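Long-range contact in N-acetylmuramoyl-L-alanine amidase (Peptoclostridium difficile, PDB 4RN7), which probably hydrolyses the amide bond between N-acetylmuramic acid and L-alanine in peptidoglycan, through a zinc-dependent catalytic domain that forms the C-terminal part of a longer protein: residues A[31-43]-A[161-175]. Numbering follows the deposited sequence.
Sequences LNLQIAKKLANKL and IINEKYQDQLAEGIV
Q167 reaches across to helix 28-44 with its amide, fitting as a knob among L31, Q34, I35 and K38. Its NE2 gives one hydrogen to Q34 OE1 at 2.9 Å, an almost straight bond lying in the amide plane of Q167 and the carbonyl plane of Q34, although the two amides are turned 48° from each other. The other hydrogen goes to I161 O, at the end of helix 155-161, while Q167 OE1 accepts from K38 NZ at 2.9 Å. Three bonds thus fix the rotation of this buried amide, and a water donates to both Q34 OE1 and I162 O. K38 runs at about a right angle to Q167; the bend at its last torsion (chi4 56°) turns NZ between Q167 and E164, where it meets E164 OE1 at 3.0 Å, from above the carboxylate plane, in a salt bridge. In this zinc-binding domain of the Amidase_3 family, the two helices pack side by side on one face of the central mixed sheet, crossing at -50°, with their backbones nearest at L39 and A171, whose CA atoms are 4.9 Å apart. The methyl of A171 lies 3.8 Å from L39 N. K42 nests among D168, A171, E172 and V175, its CB against V175 CG2 and its NZ 2.8 Å from D168 OD1 in a second salt bridge, again from above the carboxylate plane. Beneath these polar groups, L39 CD1 wedges between I174 CG2 and V175 CG2, 3.6 Å from each, and I35 CD1 meets L170 CD2. L39 also rests on I8 of strand 4-10, and I35 on I81 of strand 77-84. Towards the zinc-site end, L31 spreads its two methyls over I161 and I162, a few residues along the helix from the zinc ligand E28.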
loop_
_atom_site.group_PDB
_atom_site.type_symbol
_atom_site.label_atom_id
_atom_site.label_comp_id
_atom_site.label_asym_id
_atom_site.label_seq_id
_atom_site.Cartn_x
_atom_site.Cartn_y
_atom_site.Cartn_z
ATOM N N LEU A 31 -11.091 -1.803 -4.369
ATOM C CA LEU A 31 -9.899 -2.115 -5.136
ATOM C C LEU A 31 -8.680 -2.236 -4.221
ATOM O O LEU A 31 -7.815 -3.099 -4.420
ATOM C CB LEU A 31 -9.690 -1.048 -6.208
ATOM C CG LEU A 31 -10.876 -0.988 -7.172
ATOM C CD1 LEU A 31 -10.874 0.283 -8.033
ATOM C CD2 LEU A 31 -10.865 -2.229 -8.052
ATOM N N ASN A 32 -8.617 -1.386 -3.202
ATOM C CA ASN A 32 -7.572 -1.515 -2.194
ATOM C C ASN A 32 -7.563 -2.904 -1.554
ATOM O O ASN A 32 -6.495 -3.496 -1.357
ATOM C CB ASN A 32 -7.770 -0.480 -1.082
ATOM C CG ASN A 32 -7.409 0.932 -1.513
ATOM O OD1 ASN A 32 -6.819 1.164 -2.588
ATOM N ND2 ASN A 32 -7.767 1.900 -0.664
ATOM N N LEU A 33 -8.748 -3.400 -1.198
ATOM C CA LEU A 33 -8.871 -4.710 -0.555
ATOM C C LEU A 33 -8.416 -5.808 -1.526
ATOM O O LEU A 33 -7.743 -6.750 -1.109
ATOM C CB LEU A 33 -10.303 -4.948 -0.096
ATOM C CG LEU A 33 -10.545 -6.203 0.731
ATOM C CD1 LEU A 33 -9.693 -6.130 1.996
ATOM C CD2 LEU A 33 -12.023 -6.315 1.090
ATOM N N GLN A 34 -8.738 -5.665 -2.817
ATOM C CA GLN A 34 -8.361 -6.674 -3.799
ATOM C C GLN A 34 -6.851 -6.755 -3.919
ATOM O O GLN A 34 -6.273 -7.843 -3.900
ATOM C CB GLN A 34 -8.967 -6.365 -5.177
ATOM C CG GLN A 34 -10.477 -6.550 -5.240
ATOM C CD GLN A 34 -11.051 -6.133 -6.583
ATOM O OE1 GLN A 34 -10.314 -5.851 -7.525
ATOM N NE2 GLN A 34 -12.372 -6.082 -6.670
ATOM N N ILE A 35 -6.217 -5.597 -4.042
ATOM C CA ILE A 35 -4.767 -5.540 -4.163
ATOM C C ILE A 35 -4.100 -6.050 -2.883
ATOM O O ILE A 35 -3.137 -6.818 -2.951
ATOM C CB ILE A 35 -4.313 -4.108 -4.481
ATOM C CG1 ILE A 35 -4.756 -3.720 -5.901
ATOM C CG2 ILE A 35 -2.805 -3.957 -4.336
ATOM C CD1 ILE A 35 -4.604 -2.238 -6.207
ATOM N N ALA A 36 -4.622 -5.646 -1.722
ATOM C CA ALA A 36 -4.054 -6.047 -0.439
ATOM C C ALA A 36 -4.153 -7.553 -0.231
ATOM O O ALA A 36 -3.250 -8.173 0.339
ATOM C CB ALA A 36 -4.762 -5.320 0.707
ATOM N N LYS A 37 -5.265 -8.141 -0.666
ATOM C CA LYS A 37 -5.451 -9.578 -0.511
ATOM C C LYS A 37 -4.408 -10.348 -1.305
ATOM O O LYS A 37 -3.882 -11.356 -0.829
ATOM C CB LYS A 37 -6.862 -10.000 -0.915
ATOM C CG LYS A 37 -7.895 -9.747 0.179
ATOM C CD LYS A 37 -9.282 -10.179 -0.259
ATOM C CE LYS A 37 -10.280 -10.006 0.883
ATOM N NZ LYS A 37 -11.685 -10.233 0.436
ATOM N N LYS A 38 -4.111 -9.881 -2.517
ATOM C CA LYS A 38 -3.085 -10.519 -3.326
ATOM C C LYS A 38 -1.722 -10.367 -2.667
ATOM O O LYS A 38 -0.942 -11.325 -2.621
ATOM C CB LYS A 38 -3.067 -9.933 -4.741
ATOM C CG LYS A 38 -4.246 -10.382 -5.589
ATOM C CD LYS A 38 -4.036 -9.995 -7.058
ATOM C CE LYS A 38 -5.219 -10.429 -7.916
ATOM N NZ LYS A 38 -6.496 -9.873 -7.398
ATOM N N LEU A 39 -1.439 -9.169 -2.156
ATOM C CA LEU A 39 -0.180 -8.913 -1.462
ATOM C C LEU A 39 -0.067 -9.816 -0.230
ATOM O O LEU A 39 0.960 -10.473 -0.035
ATOM C CB LEU A 39 -0.076 -7.437 -1.073
ATOM C CG LEU A 39 1.098 -6.978 -0.206
ATOM C CD1 LEU A 39 2.410 -7.399 -0.842
ATOM C CD2 LEU A 39 1.049 -5.458 -0.018
ATOM N N ALA A 40 -1.125 -9.873 0.580
ATOM C CA ALA A 40 -1.119 -10.714 1.780
ATOM C C ALA A 40 -0.893 -12.191 1.462
ATOM O O ALA A 40 -0.109 -12.870 2.129
ATOM C CB ALA A 40 -2.417 -10.536 2.586
ATOM N N ASN A 41 -1.589 -12.694 0.450
ATOM C CA ASN A 41 -1.448 -14.090 0.060
ATOM C C ASN A 41 -0.032 -14.421 -0.389
ATOM O O ASN A 41 0.500 -15.476 -0.048
ATOM C CB ASN A 41 -2.452 -14.462 -1.032
ATOM C CG ASN A 41 -2.402 -15.939 -1.388
ATOM O OD1 ASN A 41 -2.176 -16.306 -2.541
ATOM N ND2 ASN A 41 -2.593 -16.791 -0.393
ATOM N N LYS A 42 0.582 -13.512 -1.146
ATOM C CA LYS A 42 1.945 -13.733 -1.623
ATOM C C LYS A 42 2.967 -13.702 -0.490
ATOM O O LYS A 42 3.865 -14.541 -0.440
ATOM C CB LYS A 42 2.325 -12.718 -2.708
ATOM C CG LYS A 42 1.608 -12.911 -4.035
ATOM C CD LYS A 42 2.179 -11.957 -5.090
ATOM C CE LYS A 42 1.306 -11.915 -6.343
ATOM N NZ LYS A 42 1.021 -13.261 -6.913
ATOM N N LEU A 43 2.836 -12.737 0.419
ATOM C CA LEU A 43 3.759 -12.642 1.548
ATOM C C LEU A 43 3.666 -13.855 2.463
ATOM O O LEU A 43 4.681 -14.348 2.958
ATOM C CB LEU A 43 3.500 -11.364 2.347
ATOM C CG LEU A 43 3.994 -10.081 1.691
ATOM C CD1 LEU A 43 3.411 -8.870 2.402
ATOM C CD2 LEU A 43 5.520 -10.029 1.714
ATOM N N ILE A 161 -5.983 -0.707 -12.852
ATOM C CA ILE A 161 -6.246 -0.999 -11.439
ATOM C C ILE A 161 -7.272 -2.116 -11.257
ATOM O O ILE A 161 -7.151 -2.934 -10.334
ATOM C CB ILE A 161 -6.705 0.272 -10.699
ATOM C CG1 ILE A 161 -5.567 1.298 -10.660
ATOM C CG2 ILE A 161 -7.113 -0.046 -9.254
ATOM C CD1 ILE A 161 -6.022 2.729 -10.334
ATOM N N ILE A 162 -8.275 -2.173 -12.130
ATOM C CA ILE A 162 -9.320 -3.204 -12.000
ATOM C C ILE A 162 -8.913 -4.570 -12.547
ATOM O O ILE A 162 -9.593 -5.574 -12.310
ATOM C CB ILE A 162 -10.638 -2.784 -12.686
ATOM C CG1 ILE A 162 -10.475 -2.708 -14.211
ATOM C CG2 ILE A 162 -11.133 -1.474 -12.106
ATOM C CD1 ILE A 162 -11.735 -2.243 -14.958
ATOM N N ASN A 163 -7.806 -4.604 -13.282
ATOM C CA ASN A 163 -7.386 -5.809 -13.992
ATOM C C ASN A 163 -6.599 -6.741 -13.081
ATOM O O ASN A 163 -5.660 -6.318 -12.409
ATOM C CB ASN A 163 -6.529 -5.416 -15.195
ATOM C CG ASN A 163 -6.175 -6.593 -16.066
ATOM O OD1 ASN A 163 -5.285 -7.372 -15.740
ATOM N ND2 ASN A 163 -6.855 -6.716 -17.195
ATOM N N GLU A 164 -6.987 -8.011 -13.064
ATOM C CA GLU A 164 -6.442 -8.966 -12.115
ATOM C C GLU A 164 -4.967 -9.261 -12.371
ATOM O O GLU A 164 -4.195 -9.462 -11.433
ATOM C CB GLU A 164 -7.261 -10.256 -12.164
ATOM C CG GLU A 164 -8.704 -10.086 -11.696
ATOM C CD GLU A 164 -8.879 -10.351 -10.208
ATOM O OE1 GLU A 164 -8.074 -11.121 -9.640
ATOM O OE2 GLU A 164 -9.828 -9.796 -9.611
ATOM N N LYS A 165 -4.576 -9.295 -13.639
ATOM C CA LYS A 165 -3.193 -9.609 -13.965
ATOM C C LYS A 165 -2.303 -8.432 -13.578
ATOM O O LYS A 165 -1.169 -8.613 -13.138
ATOM C CB LYS A 165 -3.049 -10.021 -15.444
ATOM C CG LYS A 165 -3.150 -11.552 -15.645
ATOM C CD LYS A 165 -3.524 -11.952 -17.070
ATOM C CE LYS A 165 -3.656 -13.468 -17.203
ATOM N NZ LYS A 165 -2.335 -14.166 -17.187
ATOM N N TYR A 166 -2.847 -7.226 -13.695
ATOM C CA TYR A 166 -2.139 -6.035 -13.278
ATOM C C TYR A 166 -2.030 -6.009 -11.753
ATOM O O TYR A 166 -0.983 -5.674 -11.203
ATOM C CB TYR A 166 -2.892 -4.802 -13.743
ATOM C CG TYR A 166 -2.164 -3.532 -13.444
ATOM C CD1 TYR A 166 -1.109 -3.123 -14.247
ATOM C CD2 TYR A 166 -2.520 -2.739 -12.360
ATOM C CE1 TYR A 166 -0.432 -1.964 -13.986
ATOM C CE2 TYR A 166 -1.841 -1.564 -12.092
ATOM C CZ TYR A 166 -0.803 -1.188 -12.910
ATOM O OH TYR A 166 -0.110 -0.028 -12.676
ATOM N N GLN A 167 -3.109 -6.348 -11.067
ATOM C CA GLN A 167 -3.045 -6.396 -9.610
ATOM C C GLN A 167 -2.003 -7.418 -9.162
ATOM O O GLN A 167 -1.297 -7.203 -8.181
ATOM C CB GLN A 167 -4.411 -6.734 -9.022
ATOM C CG GLN A 167 -5.415 -5.582 -9.102
ATOM C CD GLN A 167 -6.754 -5.985 -8.516
ATOM O OE1 GLN A 167 -6.888 -7.067 -7.954
ATOM N NE2 GLN A 167 -7.748 -5.123 -8.650
ATOM N N ASP A 168 -1.903 -8.522 -9.893
ATOM C CA ASP A 168 -0.960 -9.578 -9.544
ATOM C C ASP A 168 0.494 -9.124 -9.698
ATOM O O ASP A 168 1.333 -9.386 -8.838
ATOM C CB ASP A 168 -1.221 -10.805 -10.414
ATOM C CG ASP A 168 -0.382 -11.985 -10.011
ATOM O OD1 ASP A 168 -0.689 -12.594 -8.967
ATOM O OD2 ASP A 168 0.579 -12.309 -10.740
ATOM N N GLN A 169 0.772 -8.450 -10.806
ATOM C CA GLN A 169 2.105 -7.919 -11.071
ATOM C C GLN A 169 2.487 -6.895 -10.024
ATOM O O GLN A 169 3.604 -6.908 -9.523
ATOM C CB GLN A 169 2.146 -7.239 -12.427
ATOM C CG GLN A 169 1.989 -8.153 -13.604
ATOM C CD GLN A 169 2.157 -7.395 -14.896
ATOM O OE1 GLN A 169 3.249 -7.354 -15.471
ATOM N NE2 GLN A 169 1.078 -6.771 -15.356
ATOM N N LEU A 170 1.549 -6.006 -9.709
ATOM C CA LEU A 170 1.775 -4.950 -8.731
ATOM C C LEU A 170 2.068 -5.572 -7.372
ATOM O O LEU A 170 3.030 -5.199 -6.700
ATOM C CB LEU A 170 0.548 -4.034 -8.668
ATOM C CG LEU A 170 0.475 -3.036 -7.517
ATOM C CD1 LEU A 170 1.681 -2.107 -7.541
ATOM C CD2 LEU A 170 -0.826 -2.248 -7.607
ATOM N N ALA A 171 1.254 -6.550 -6.985
ATOM C CA ALA A 171 1.453 -7.238 -5.715
ATOM C C ALA A 171 2.804 -7.945 -5.687
ATOM O O ALA A 171 3.499 -7.904 -4.675
ATOM C CB ALA A 171 0.317 -8.221 -5.426
ATOM N N GLU A 172 3.188 -8.566 -6.799
ATOM C CA GLU A 172 4.476 -9.256 -6.849
ATOM C C GLU A 172 5.618 -8.252 -6.681
ATOM O O GLU A 172 6.574 -8.503 -5.937
ATOM C CB GLU A 172 4.627 -10.042 -8.155
ATOM C CG GLU A 172 5.914 -10.866 -8.255
ATOM C CD GLU A 172 6.039 -11.952 -7.193
ATOM O OE1 GLU A 172 5.012 -12.398 -6.636
ATOM O OE2 GLU A 172 7.183 -12.364 -6.912
ATOM N N GLY A 173 5.496 -7.108 -7.348
ATOM C CA GLY A 173 6.485 -6.052 -7.226
ATOM C C GLY A 173 6.618 -5.571 -5.792
ATOM O O GLY A 173 7.727 -5.380 -5.287
ATOM N N ILE A 174 5.484 -5.380 -5.127
ATOM C CA ILE A 174 5.491 -4.965 -3.729
ATOM C C ILE A 174 6.149 -6.019 -2.836
ATOM O O ILE A 174 6.984 -5.691 -1.989
ATOM C CB ILE A 174 4.071 -4.665 -3.224
ATOM C CG1 ILE A 174 3.463 -3.497 -4.018
ATOM C CG2 ILE A 174 4.093 -4.329 -1.739
ATOM C CD1 ILE A 174 1.969 -3.325 -3.779
ATOM N N VAL A 175 5.770 -7.280 -3.025
ATOM C CA VAL A 175 6.386 -8.371 -2.271
ATOM C C VAL A 175 7.906 -8.328 -2.378
ATOM O O VAL A 175 8.610 -8.350 -1.366
ATOM C CB VAL A 175 5.903 -9.741 -2.751
ATOM C CG1 VAL A 175 6.696 -10.853 -2.076
ATOM C CG2 VAL A 175 4.426 -9.902 -2.456
HETATM O O HOH W 1 -11.369 -5.595 -10.173
#